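Local coordinates for protein alcohol dehydrogenase IV (Corynebacterium glutamicum, PDB 3IV7) that probably reduces maleylacetate with a nicotinamide cofactor, as an NAD-dependent member of the iron-containing alcohol dehydrogenase family, at residues Ala26-Lys29 with Gln30-Arg34; Lys54-Ser57 with Glu58-Val61; Met166-Ala169 with Ser170-Gly174; Asn173-Ala176 with His177-Ser181. All blocks are in the same frame, centred on the assembly; numbering follows the deposited sequence.

From the N terminus, contact 1 comes first, within the single helix 24-35, and contact 2 follows where helix 49-55 turns toward strand 63-65. These two touch: Ile59 and Glu58 of contact 2 pack on Leu28 and Lys29 of contact 1, so the turn lies against helix 24-35 beside the six-stranded parallel sheet. Contacts 3 and 4 are successive turns of helix 164-181 in the helical C-terminal part; they overlap at Asn173 and Gly174. The nearest atoms of contacts 2 and 3 are about 17 Å apart. All four are local: contact 1, contact 2 and the overlapping pair follow one another along the chain, and only contact 2 closes a tight turn.

Contact 1: residues Ala26-Lys29 with Gln30-Arg34; sequences AFLK and QEVER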
ATOM      1  N   ALA A  26       2.300  23.669  -8.879  1.00 26.93           N
ATOM      2  CA  ALA A  26       1.280  23.231  -9.846  1.00 26.96           C
ATOM      3  C   ALA A  26       0.388  22.157  -9.223  1.00 25.65           C
ATOM      4  O   ALA A  26      -0.847  22.234  -9.314  1.00 24.76           O
ATOM      5  CB  ALA A  26       1.946  22.730 -11.129  1.00 27.13           C
ATOM      6  N   PHE A  27       0.999  21.219  -8.483  1.00 27.99           N
ATOM      7  CA  PHE A  27       0.229  20.219  -7.753  1.00 28.21           C
ATOM      8  C   PHE A  27      -0.676  20.849  -6.688  1.00 28.46           C
ATOM      9  O   PHE A  27      -1.819  20.369  -6.457  1.00 28.48           O
ATOM     10  CB  PHE A  27       1.127  19.202  -7.049  1.00 31.54           C
ATOM     11  CG  PHE A  27       1.792  18.193  -7.957  1.00 33.10           C
ATOM     12  CD1 PHE A  27       1.151  17.673  -9.061  1.00 50.99           C
ATOM     13  CD2 PHE A  27       2.997  17.636  -7.587  1.00 37.04           C
ATOM     14  CE1 PHE A  27       1.776  16.707  -9.840  1.00 52.11           C
ATOM     15  CE2 PHE A  27       3.602  16.664  -8.354  1.00 30.83           C
ATOM     16  CZ  PHE A  27       2.999  16.209  -9.473  1.00 42.43           C
ATOM     17  N   LEU A  28      -0.155  21.849  -5.965  1.00 25.61           N
ATOM     18  CA  LEU A  28      -0.949  22.504  -4.907  1.00 24.88           C
ATOM     19  C   LEU A  28      -2.139  23.171  -5.526  1.00 25.96           C
ATOM     20  O   LEU A  28      -3.250  23.072  -5.003  1.00 25.79           O
ATOM     21  CB  LEU A  28      -0.117  23.510  -4.109  1.00 23.54           C
ATOM     22  CG  LEU A  28      -0.831  24.208  -2.920  1.00 26.57           C
ATOM     23  CD1 LEU A  28      -1.513  23.186  -1.970  1.00 29.52           C
ATOM     24  CD2 LEU A  28       0.130  25.081  -2.133  1.00 24.62           C
ATOM     25  N   LYS A  29      -1.919  23.850  -6.659  1.00 28.65           N
ATOM     26  CA  LYS A  29      -3.016  24.485  -7.382  1.00 30.69           C
ATOM     27  C   LYS A  29      -4.093  23.437  -7.727  1.00 30.23           C
ATOM     28  O   LYS A  29      -5.253  23.607  -7.416  1.00 31.74           O
ATOM     29  CB  LYS A  29      -2.504  25.174  -8.675  1.00 29.15           C
ATOM     30  CG  LYS A  29      -3.645  25.693  -9.621  1.00 30.44           C
ATOM     31  CD  LYS A  29      -3.122  26.711 -10.648  1.00 28.84           C
ATOM     32  CE  LYS A  29      -4.267  27.418 -11.412  1.00 38.84           C
ATOM     33  NZ  LYS A  29      -5.002  26.483 -12.337  1.00 49.07           N
ATOM     34  N   GLN A  30      -3.661  22.353  -8.353  1.00 33.54           N
ATOM     35  CA  GLN A  30      -4.543  21.263  -8.754  1.00 33.52           C
ATOM     36  C   GLN A  30      -5.328  20.741  -7.565  1.00 32.91           C
ATOM     37  O   GLN A  30      -6.551  20.554  -7.635  1.00 30.05           O
ATOM     38  CB  GLN A  30      -3.686  20.164  -9.376  1.00 36.48           C
ATOM     39  CG  GLN A  30      -4.415  19.037 -10.023  1.00 47.27           C
ATOM     40  CD  GLN A  30      -3.458  17.970 -10.548  1.00 58.57           C
ATOM     41  OE1 GLN A  30      -2.335  18.277 -10.947  1.00 58.06           O
ATOM     42  NE2 GLN A  30      -3.898  16.703 -10.527  1.00 61.64           N
ATOM     43  N   GLU A  31      -4.641  20.568  -6.440  1.00 30.22           N
ATOM     44  CA  GLU A  31      -5.267  20.018  -5.237  1.00 30.91           C
ATOM     45  C   GLU A  31      -6.309  20.975  -4.628  1.00 30.12           C
ATOM     46  O   GLU A  31      -7.408  20.551  -4.250  1.00 32.05           O
ATOM     47  CB  GLU A  31      -4.162  19.639  -4.222  1.00 32.08           C
ATOM     48  CG  GLU A  31      -4.604  19.034  -3.007  1.00 37.38           C
ATOM     49  CD  GLU A  31      -5.194  17.646  -3.191  1.00 37.69           C
ATOM     50  OE1 GLU A  31      -5.125  17.075  -4.277  1.00 37.66           O
ATOM     51  OE2 GLU A  31      -5.757  17.156  -2.233  1.00 33.79           O
ATOM     52  N   VAL A  32      -5.987  22.264  -4.578  1.00 28.87           N
ATOM     53  CA  VAL A  32      -6.904  23.251  -4.049  1.00 27.88           C
ATOM     54  C   VAL A  32      -8.150  23.418  -4.944  1.00 28.74           C
ATOM     55  O   VAL A  32      -9.298  23.612  -4.452  1.00 26.45           O
ATOM     56  CB  VAL A  32      -6.217  24.611  -3.919  1.00 28.72           C
ATOM     57  CG1 VAL A  32      -7.237  25.693  -3.618  1.00 28.84           C
ATOM     58  CG2 VAL A  32      -5.131  24.558  -2.845  1.00 27.43           C
ATOM     59  N   GLU A  33      -7.927  23.376  -6.245  1.00 26.60           N
ATOM     60  CA  GLU A  33      -9.010  23.524  -7.194  1.00 28.13           C
ATOM     61  C   GLU A  33      -9.925  22.301  -7.183  1.00 27.13           C
ATOM     62  O   GLU A  33     -11.126  22.450  -7.182  1.00 26.85           O
ATOM     63  CB  GLU A  33      -8.471  23.828  -8.589  1.00 26.95           C
ATOM     64  CG  GLU A  33      -7.898  25.238  -8.667  1.00 27.46           C
ATOM     65  CD  GLU A  33      -7.634  25.711 -10.046  1.00 24.75           C
ATOM     66  OE1 GLU A  33      -7.263  24.896 -10.907  1.00 31.58           O
ATOM     67  OE2 GLU A  33      -7.780  26.926 -10.268  1.00 31.29           O
ATOM     68  N   ARG A  34      -9.335  21.103  -7.096  1.00 28.58           N
ATOM     69  CA  ARG A  34     -10.100  19.864  -7.016  1.00 28.85           C
ATOM     70  C   ARG A  34     -11.008  19.872  -5.749  1.00 31.65           C
ATOM     71  O   ARG A  34     -12.150  19.426  -5.787  1.00 26.46           O
ATOM     72  CB  ARG A  34      -9.138  18.686  -7.001  1.00 32.34           C
ATOM     73  CG  ARG A  34      -9.778  17.326  -6.762  1.00 37.23           C
ATOM     74  CD  ARG A  34      -8.721  16.227  -6.753  1.00 47.28           C
ATOM     75  NE  ARG A  34      -7.990  16.129  -5.483  1.00 54.00           N
ATOM     76  CZ  ARG A  34      -8.366  15.383  -4.431  1.00 54.49           C
ATOM     77  NH1 ARG A  34      -9.497  14.681  -4.467  1.00 49.75           N
ATOM     78  NH2 ARG A  34      -7.609  15.350  -3.323  1.00 39.41           N
TER
HETATM   79  O   HOH W   1      -7.782  27.764 -12.671  1.00 28.90           O
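Lys29 and Glu33 lie one helical turn apart, their side chains crossing at a slant, and their charged ends form a salt bridge of 3.1 Å between NZ of Lys29 and OE1 of Glu33. Followed outward, the CB of Lys29 only starts the chain; contact with Glu33 begins at CG, which comes within 3.9 Å of Glu33 OE1. The chain then runs extended to CE, which passes the carboxylate, and bends only at its last torsion (chi4 -69°). NZ meets OE1 from above the carboxylate plane, 41° out of it. A water completes the link, accepting from NZ and donating to Glu33 OE2. This i/i+4 pair thus joins two neighbouring turns at the helix surface.

On another side, Leu28 CD1 meets Val32 CG2 at 4.0 Å, an apolar contact. Gln30 OE1 stands at the edge of the Phe27 ring, near its plane, with amide and ring 65° apart. Arg34 grips the Glu31 carboxylate side-on through NE and NH2, while Thr151 and Arg35 also bind Glu31 OE2. Beneath the helix, Leu28 and Val32 rest on Val93 and Leu91 of strand 91-96; Phe27 reaches Ile153 of strand 151-154 and Met18 of strand 7-20, and Gln30 packs on Asn9 of the second subunit.

Contact 2: residues Lys54-Ser57 with Glu58-Val61; sequences KVAS and EIEV
The backbone N of Glu58 donates to a water, which in turn donates to Val55 O, so the solvent molecule bridges the last turn of helix 49-55 to the loop. Just before it, Ser57 OG reaches back to donate to Lys54 O, at 2.9 Å, in the last helical turn. The carboxylate of Glu58 leads away from the backbone turn, and its OE2 is hydrogen-bonded to Ser25 near the start of helix 24-35. At Ile59 the chain closes back on itself, its N donating to Ala56 O over 3.1 Å with an N-H...O angle of 163°. That bond closes a type I beta turn from Ala56 to Ile59, which takes the chain off the helix and on toward strand 63-65. The donor stands well above the carbonyl plane of Ala56, 59° out of it. Ile59 carries CG1 between its own N and carbonyl carbon (chi1 63°), which brings CG1 to 3.8 Å from Ala56 CB. Farther on, Val61 points back toward the helix end and sets CG2 against the same methyl, 3.7 Å from Ala56 CB, while its side chain also touches Val42 of strand 40-43.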
ATOM      1  N   LYS A  54       6.650  30.633  -2.216  1.00 32.95           N
ATOM      2  CA  LYS A  54       6.888  30.176  -3.584  1.00 33.54           C
ATOM      3  C   LYS A  54       6.012  28.961  -3.896  1.00 31.47           C
ATOM      4  O   LYS A  54       5.502  28.844  -4.985  1.00 28.21           O
ATOM      5  CB  LYS A  54       8.359  29.817  -3.829  1.00 33.14           C
ATOM      6  CG  LYS A  54       9.347  30.964  -3.673  1.00 41.45           C
ATOM      7  CD  LYS A  54      10.663  30.677  -4.452  1.00 50.17           C
ATOM      8  CE  LYS A  54      11.891  31.320  -3.801  1.00 58.49           C
ATOM      9  NZ  LYS A  54      12.358  30.535  -2.579  1.00 63.21           N
ATOM     10  N   VAL A  55       5.858  28.056  -2.931  1.00 29.76           N
ATOM     11  CA  VAL A  55       5.052  26.853  -3.136  1.00 26.84           C
ATOM     12  C   VAL A  55       3.573  27.178  -3.328  1.00 27.99           C
ATOM     13  O   VAL A  55       2.900  26.549  -4.124  1.00 28.01           O
ATOM     14  CB  VAL A  55       5.214  25.888  -1.969  1.00 30.13           C
ATOM     15  CG1 VAL A  55       4.160  24.787  -2.023  1.00 25.93           C
ATOM     16  CG2 VAL A  55       6.659  25.323  -1.955  1.00 25.92           C
ATOM     17  N   ALA A  56       3.081  28.185  -2.616  1.00 25.72           N
ATOM     18  CA  ALA A  56       1.681  28.584  -2.732  1.00 26.77           C
ATOM     19  C   ALA A  56       1.450  29.742  -3.739  1.00 26.90           C
ATOM     20  O   ALA A  56       0.403  30.381  -3.698  1.00 25.36           O
ATOM     21  CB  ALA A  56       1.145  28.972  -1.361  1.00 24.87           C
ATOM     22  N   SER A  57       2.424  29.999  -4.632  1.00 27.03           N
ATOM     23  CA  SER A  57       2.347  31.132  -5.557  1.00 29.30           C
ATOM     24  C   SER A  57       1.232  31.005  -6.604  1.00 32.04           C
ATOM     25  O   SER A  57       0.856  31.989  -7.221  1.00 32.83           O
ATOM     26  CB  SER A  57       3.687  31.344  -6.276  1.00 25.82           C
ATOM     27  OG  SER A  57       4.012  30.204  -7.052  1.00 30.06           O
ATOM     28  N   GLU A  58       0.717  29.806  -6.810  1.00 31.96           N
ATOM     29  CA  GLU A  58      -0.362  29.629  -7.760  1.00 31.71           C
ATOM     30  C   GLU A  58      -1.721  29.518  -7.094  1.00 31.76           C
ATOM     31  O   GLU A  58      -2.710  29.208  -7.770  1.00 31.67           O
ATOM     32  CB  GLU A  58      -0.119  28.406  -8.639  1.00 34.67           C
ATOM     33  CG  GLU A  58       1.220  28.392  -9.371  1.00 30.07           C
ATOM     34  CD  GLU A  58       1.259  27.353 -10.462  1.00 37.37           C
ATOM     35  OE1 GLU A  58       0.268  27.251 -11.213  1.00 45.40           O
ATOM     36  OE2 GLU A  58       2.265  26.621 -10.560  1.00 40.08           O
ATOM     37  N   ILE A  59      -1.794  29.774  -5.780  1.00 30.55           N
ATOM     38  CA  ILE A  59      -3.087  29.768  -5.083  1.00 29.73           C
ATOM     39  C   ILE A  59      -3.301  31.001  -4.237  1.00 30.95           C
ATOM     40  O   ILE A  59      -2.370  31.762  -3.975  1.00 30.11           O
ATOM     41  CB  ILE A  59      -3.276  28.497  -4.176  1.00 29.15           C
ATOM     42  CG1 ILE A  59      -2.229  28.440  -3.038  1.00 32.59           C
ATOM     43  CG2 ILE A  59      -3.227  27.239  -5.009  1.00 23.75           C
ATOM     44  CD1 ILE A  59      -2.602  27.364  -1.894  1.00 27.45           C
ATOM     45  N   GLU A  60      -4.545  31.191  -3.802  1.00 31.16           N
ATOM     46  CA  GLU A  60      -4.885  32.256  -2.892  1.00 33.43           C
ATOM     47  C   GLU A  60      -4.762  31.688  -1.488  1.00 30.42           C
ATOM     48  O   GLU A  60      -5.258  30.604  -1.211  1.00 32.09           O
ATOM     49  CB  GLU A  60      -6.332  32.738  -3.106  1.00 36.19           C
ATOM     50  CG  GLU A  60      -6.750  33.025  -4.577  1.00 47.85           C
ATOM     51  CD  GLU A  60      -6.163  34.304  -5.131  1.00 55.40           C
ATOM     52  OE1 GLU A  60      -5.063  34.706  -4.695  1.00 63.40           O
ATOM     53  OE2 GLU A  60      -6.802  34.904  -6.026  1.00 70.45           O
ATOM     54  N   VAL A  61      -4.105  32.421  -0.612  1.00 29.64           N
ATOM     55  CA  VAL A  61      -3.895  31.977   0.737  1.00 28.21           C
ATOM     56  C   VAL A  61      -4.548  32.949   1.688  1.00 28.40           C
ATOM     57  O   VAL A  61      -4.238  34.143   1.670  1.00 28.25           O
ATOM     58  CB  VAL A  61      -2.426  31.882   1.046  1.00 27.68           C
ATOM     59  CG1 VAL A  61      -2.211  31.689   2.551  1.00 24.51           C
ATOM     60  CG2 VAL A  61      -1.772  30.709   0.224  1.00 24.89           C
TER
HETATM   61  O   HOH W   2       0.685  26.898  -5.794  1.00 28.62           O

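Contact 3: residues Met166-Ala169 with Ser170-Gly174; sequences MSVA and SGLNG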
HETATM    1  N   MSE A 166      21.785  16.899   8.397  1.00 26.65           N
HETATM    2  CA  MSE A 166      20.354  16.714   8.689  1.00 27.50           C
HETATM    3  C   MSE A 166      19.693  15.715   7.722  1.00 30.08           C
HETATM    4  O   MSE A 166      18.867  14.897   8.139  1.00 28.89           O
HETATM    5  CB  MSE A 166      19.618  18.059   8.644  1.00 29.62           C
HETATM    6  CG  MSE A 166      18.121  17.969   8.867  1.00 30.48           C
HETATM    7 SE   MSE A 166      17.613  17.098  10.596  0.75 36.52          SE
HETATM    8  CE  MSE A 166      15.611  17.125  10.360  1.00 34.30           C
ATOM      9  N   SER A 167      20.083  15.772   6.439  1.00 26.79           N
ATOM     10  CA  SER A 167      19.527  14.896   5.422  1.00 26.34           C
ATOM     11  C   SER A 167      19.831  13.440   5.781  1.00 25.10           C
ATOM     12  O   SER A 167      18.960  12.557   5.678  1.00 24.95           O
ATOM     13  CB  SER A 167      20.123  15.214   4.033  1.00 25.23           C
ATOM     14  OG  SER A 167      19.841  16.533   3.590  1.00 27.57           O
ATOM     15  N   VAL A 168      21.081  13.184   6.161  1.00 26.35           N
ATOM     16  CA  VAL A 168      21.506  11.835   6.557  1.00 26.36           C
ATOM     17  C   VAL A 168      20.791  11.381   7.858  1.00 26.92           C
ATOM     18  O   VAL A 168      20.223  10.302   7.912  1.00 25.72           O
ATOM     19  CB  VAL A 168      23.054  11.766   6.714  1.00 29.43           C
ATOM     20  CG1 VAL A 168      23.486  10.461   7.340  1.00 21.45           C
ATOM     21  CG2 VAL A 168      23.716  11.938   5.368  1.00 27.86           C
ATOM     22  N   ALA A 169      20.813  12.216   8.886  1.00 25.15           N
ATOM     23  CA  ALA A 169      20.184  11.847  10.142  1.00 28.36           C
ATOM     24  C   ALA A 169      18.706  11.622   9.950  1.00 26.52           C
ATOM     25  O   ALA A 169      18.164  10.624  10.438  1.00 25.34           O
ATOM     26  CB  ALA A 169      20.437  12.888  11.216  1.00 23.97           C
ATOM     27  N   SER A 170      18.047  12.527   9.217  1.00 24.74           N
ATOM     28  CA  SER A 170      16.609  12.389   8.964  1.00 24.07           C
ATOM     29  C   SER A 170      16.338  11.182   8.095  1.00 25.90           C
ATOM     30  O   SER A 170      15.347  10.476   8.302  1.00 27.30           O
ATOM     31  CB  SER A 170      16.000  13.658   8.315  1.00 23.92           C
ATOM     32  OG  SER A 170      14.593  13.489   8.103  1.00 23.90           O
ATOM     33  N   GLY A 171      17.187  10.933   7.112  1.00 28.93           N
ATOM     34  CA  GLY A 171      17.015   9.709   6.269  1.00 25.15           C
ATOM     35  C   GLY A 171      17.102   8.425   7.087  1.00 27.98           C
ATOM     36  O   GLY A 171      16.376   7.456   6.845  1.00 29.11           O
ATOM     37  N   LEU A 172      17.984   8.418   8.076  1.00 29.70           N
ATOM     38  CA  LEU A 172      18.140   7.245   8.933  1.00 26.12           C
ATOM     39  C   LEU A 172      16.971   7.133   9.898  1.00 27.72           C
ATOM     40  O   LEU A 172      16.639   6.036  10.340  1.00 28.78           O
ATOM     41  CB  LEU A 172      19.479   7.303   9.667  1.00 26.79           C
ATOM     42  CG  LEU A 172      20.698   7.120   8.735  1.00 26.39           C
ATOM     43  CD1 LEU A 172      21.990   7.438   9.470  1.00 27.45           C
ATOM     44  CD2 LEU A 172      20.762   5.711   8.155  1.00 32.80           C
ATOM     45  N   ASN A 173      16.346   8.270  10.232  1.00 25.95           N
ATOM     46  CA  ASN A 173      15.060   8.271  10.969  1.00 26.04           C
ATOM     47  C   ASN A 173      14.028   7.492  10.127  1.00 27.46           C
ATOM     48  O   ASN A 173      13.351   6.563  10.622  1.00 26.47           O
ATOM     49  CB  ASN A 173      14.627   9.703  11.165  1.00 28.34           C
ATOM     50  CG  ASN A 173      13.331   9.867  11.972  1.00 29.57           C
ATOM     51  OD1 ASN A 173      12.691   8.904  12.447  1.00 32.02           O
ATOM     52  ND2 ASN A 173      12.918  11.090  12.077  1.00 30.73           N
ATOM     53  N   GLY A 174      13.989   7.808   8.837  1.00 25.50           N
ATOM     54  CA  GLY A 174      13.107   7.128   7.892  1.00 27.70           C
ATOM     55  C   GLY A 174      13.465   5.657   7.806  1.00 27.66           C
ATOM     56  O   GLY A 174      12.592   4.807   7.825  1.00 31.11           O
TER
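Val168 and Leu172 lie side by side on one face of helix 164-181, pointing the same way, with Val168 CG1 4.0 Å from Leu172 CD1. The CG of Leu172 is placed beside its own backbone N (chi1 -69°), where it passes close to the carbonyl oxygen of Val168. On another face Met166, a selenomethionine, bends at its second torsion (chi2 57°), which turns its terminal methyl along the helix until Met166 CE lies 4.0 Å from Ser170 CB.

The helix backbone holds these side chains in place. Four successive i+4 bonds cross the contact: Ser170 N to Met166 O at 2.7 Å, Gly171 N to Ser167 O at 2.8 Å, Leu172 N to Val168 O, and Asn173 N to Ala169 O.

Outside this turn, neighbouring elements enclose the helix. Val168 packs on Val210 of helix 189-211, and Leu172 and Ala169 meet Ala261 and Ala257 of helix 256-271. The polar side chains turn to partners of their own: Ser167 OG bonds to Pro163 O and Arg219, and Ser170 OG bonds to the backbone N of Tyr122.

The contact between the side chains is therefore apolar, while the buried hydroxyls of both serines are satisfied from outside it. Ser170 ties the N-terminal half of the helix to the loop at Tyr122, and Ser167 joins it to Arg219 while bonding back to the residue just before the helix, so polar bonds as well as packing fix its position.

Contact 4: residues Asn173-Ala176 with His177-Ser181; sequences NGLA and HCIDS
Asn173 and His177 stand one turn apart in the C-terminal half of helix 164-181, a buried helix of the all-helical C-terminal region of the iron-containing alcohol dehydrogenase fold. With His242 and His256 they probably occupy the region of the metal site of family relatives. Asn173 OD1 lies over one face of the His177 ring, in van der Waals contact 3.6 Å from His177 CE1, with amide and ring planes 56° apart. The ring also stacks on Phe233.

Among the polar bonds, the imidazole, set beside its own backbone N (chi1 -69°), uses ND1 toward His242 and NE2 toward Ala123 O. Asp180 turns its carboxylate away from Ala176, toward His242 and Trp183, so His242 is shared by His177 and Asp180. In the backbone, Ile179 N reaches Leu175 O at 2.9 Å, in the carbonyl plane, Asp180 N bonds to Ala176 O, and His177 N donates to Asn173 O at 3.1 Å.

Apolar packing across the segments is carried by Leu175 and Ile179, CG of Leu175 meeting CD1 of Ile179 at 4.1 Å; both continue onto Leu264 and Ile199. Near the end of the range, Ser181 OG turns back to donate to His177 O at 2.6 Å.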
ATOM      1  N   ASN A 173      16.346   8.270  10.232  1.00 25.95           N
ATOM      2  CA  ASN A 173      15.060   8.271  10.969  1.00 26.04           C
ATOM      3  C   ASN A 173      14.028   7.492  10.127  1.00 27.46           C
ATOM      4  O   ASN A 173      13.351   6.563  10.622  1.00 26.47           O
ATOM      5  CB  ASN A 173      14.627   9.703  11.165  1.00 28.34           C
ATOM      6  CG  ASN A 173      13.331   9.867  11.972  1.00 29.57           C
ATOM      7  OD1 ASN A 173      12.691   8.904  12.447  1.00 32.02           O
ATOM      8  ND2 ASN A 173      12.918  11.090  12.077  1.00 30.73           N
ATOM      9  N   GLY A 174      13.989   7.808   8.837  1.00 25.50           N
ATOM     10  CA  GLY A 174      13.107   7.128   7.892  1.00 27.70           C
ATOM     11  C   GLY A 174      13.465   5.657   7.806  1.00 27.66           C
ATOM     12  O   GLY A 174      12.592   4.807   7.825  1.00 31.11           O
ATOM     13  N   LEU A 175      14.769   5.360   7.822  1.00 27.64           N
ATOM     14  CA  LEU A 175      15.230   3.992   7.796  1.00 27.98           C
ATOM     15  C   LEU A 175      14.782   3.206   9.050  1.00 30.23           C
ATOM     16  O   LEU A 175      14.447   2.024   8.950  1.00 27.22           O
ATOM     17  CB  LEU A 175      16.744   3.929   7.629  1.00 30.61           C
ATOM     18  CG  LEU A 175      17.271   2.610   7.117  1.00 35.86           C
ATOM     19  CD1 LEU A 175      16.628   2.300   5.785  1.00 34.70           C
ATOM     20  CD2 LEU A 175      18.873   2.623   6.997  1.00 32.88           C
ATOM     21  N   ALA A 176      14.759   3.879  10.207  1.00 24.92           N
ATOM     22  CA  ALA A 176      14.344   3.274  11.433  1.00 26.24           C
ATOM     23  C   ALA A 176      12.874   2.907  11.371  1.00 27.07           C
ATOM     24  O   ALA A 176      12.486   1.854  11.867  1.00 27.21           O
ATOM     25  CB  ALA A 176      14.597   4.202  12.592  1.00 24.01           C
ATOM     26  N   HIS A 177      12.061   3.774  10.759  1.00 27.13           N
ATOM     27  CA  HIS A 177      10.640   3.478  10.564  1.00 27.59           C
ATOM     28  C   HIS A 177      10.527   2.135   9.833  1.00 29.48           C
ATOM     29  O   HIS A 177       9.739   1.283  10.217  1.00 29.48           O
ATOM     30  CB  HIS A 177       9.920   4.584   9.764  1.00 26.34           C
ATOM     31  CG  HIS A 177       9.770   5.886  10.496  1.00 30.35           C
ATOM     32  ND1 HIS A 177       9.667   5.963  11.873  1.00 29.17           N
ATOM     33  CD2 HIS A 177       9.555   7.142  10.034  1.00 27.68           C
ATOM     34  CE1 HIS A 177       9.487   7.227  12.226  1.00 31.44           C
ATOM     35  NE2 HIS A 177       9.408   7.962  11.130  1.00 30.55           N
ATOM     36  N   CYS A 178      11.367   1.917   8.821  1.00 29.62           N
ATOM     37  CA  CYS A 178      11.325   0.662   8.083  1.00 26.09           C
ATOM     38  C   CYS A 178      11.747  -0.495   8.943  1.00 28.21           C
ATOM     39  O   CYS A 178      11.055  -1.482   9.041  1.00 28.76           O
ATOM     40  CB  CYS A 178      12.256   0.686   6.868  1.00 28.37           C
ATOM     41  SG  CYS A 178      11.918   1.900   5.665  1.00 28.10           S
ATOM     42  N   ILE A 179      12.936  -0.397   9.503  1.00 26.98           N
ATOM     43  CA  ILE A 179      13.534  -1.528  10.193  1.00 28.58           C
ATOM     44  C   ILE A 179      12.782  -1.969  11.448  1.00 27.72           C
ATOM     45  O   ILE A 179      12.473  -3.134  11.607  1.00 28.13           O
ATOM     46  CB  ILE A 179      15.044  -1.303  10.459  1.00 26.89           C
ATOM     47  CG1 ILE A 179      15.778  -1.265   9.097  1.00 31.37           C
ATOM     48  CG2 ILE A 179      15.595  -2.467  11.346  1.00 23.56           C
ATOM     49  CD1 ILE A 179      17.290  -0.925   9.137  1.00 31.20           C
ATOM     50  N   ASP A 180      12.451  -1.030  12.317  1.00 28.42           N
ATOM     51  CA  ASP A 180      11.700  -1.376  13.538  1.00 27.04           C
ATOM     52  C   ASP A 180      10.344  -2.004  13.168  1.00 29.07           C
ATOM     53  O   ASP A 180       9.872  -2.925  13.850  1.00 28.80           O
ATOM     54  CB  ASP A 180      11.480  -0.153  14.362  1.00 25.67           C
ATOM     55  CG  ASP A 180      11.317  -0.441  15.840  1.00 31.15           C
ATOM     56  OD1 ASP A 180      11.886  -1.447  16.374  1.00 26.04           O
ATOM     57  OD2 ASP A 180      10.703   0.436  16.494  1.00 25.77           O
ATOM     58  N   SER A 181       9.754  -1.535  12.058  1.00 27.98           N
ATOM     59  CA  SER A 181       8.454  -2.018  11.615  1.00 27.89           C
ATOM     60  C   SER A 181       8.483  -3.511  11.237  1.00 27.86           C
ATOM     61  O   SER A 181       7.451  -4.200  11.305  1.00 26.38           O
ATOM     62  CB  SER A 181       7.935  -1.165  10.462  1.00 29.75           C
ATOM     63  OG  SER A 181       7.494   0.127  10.924  1.00 32.78           O
TER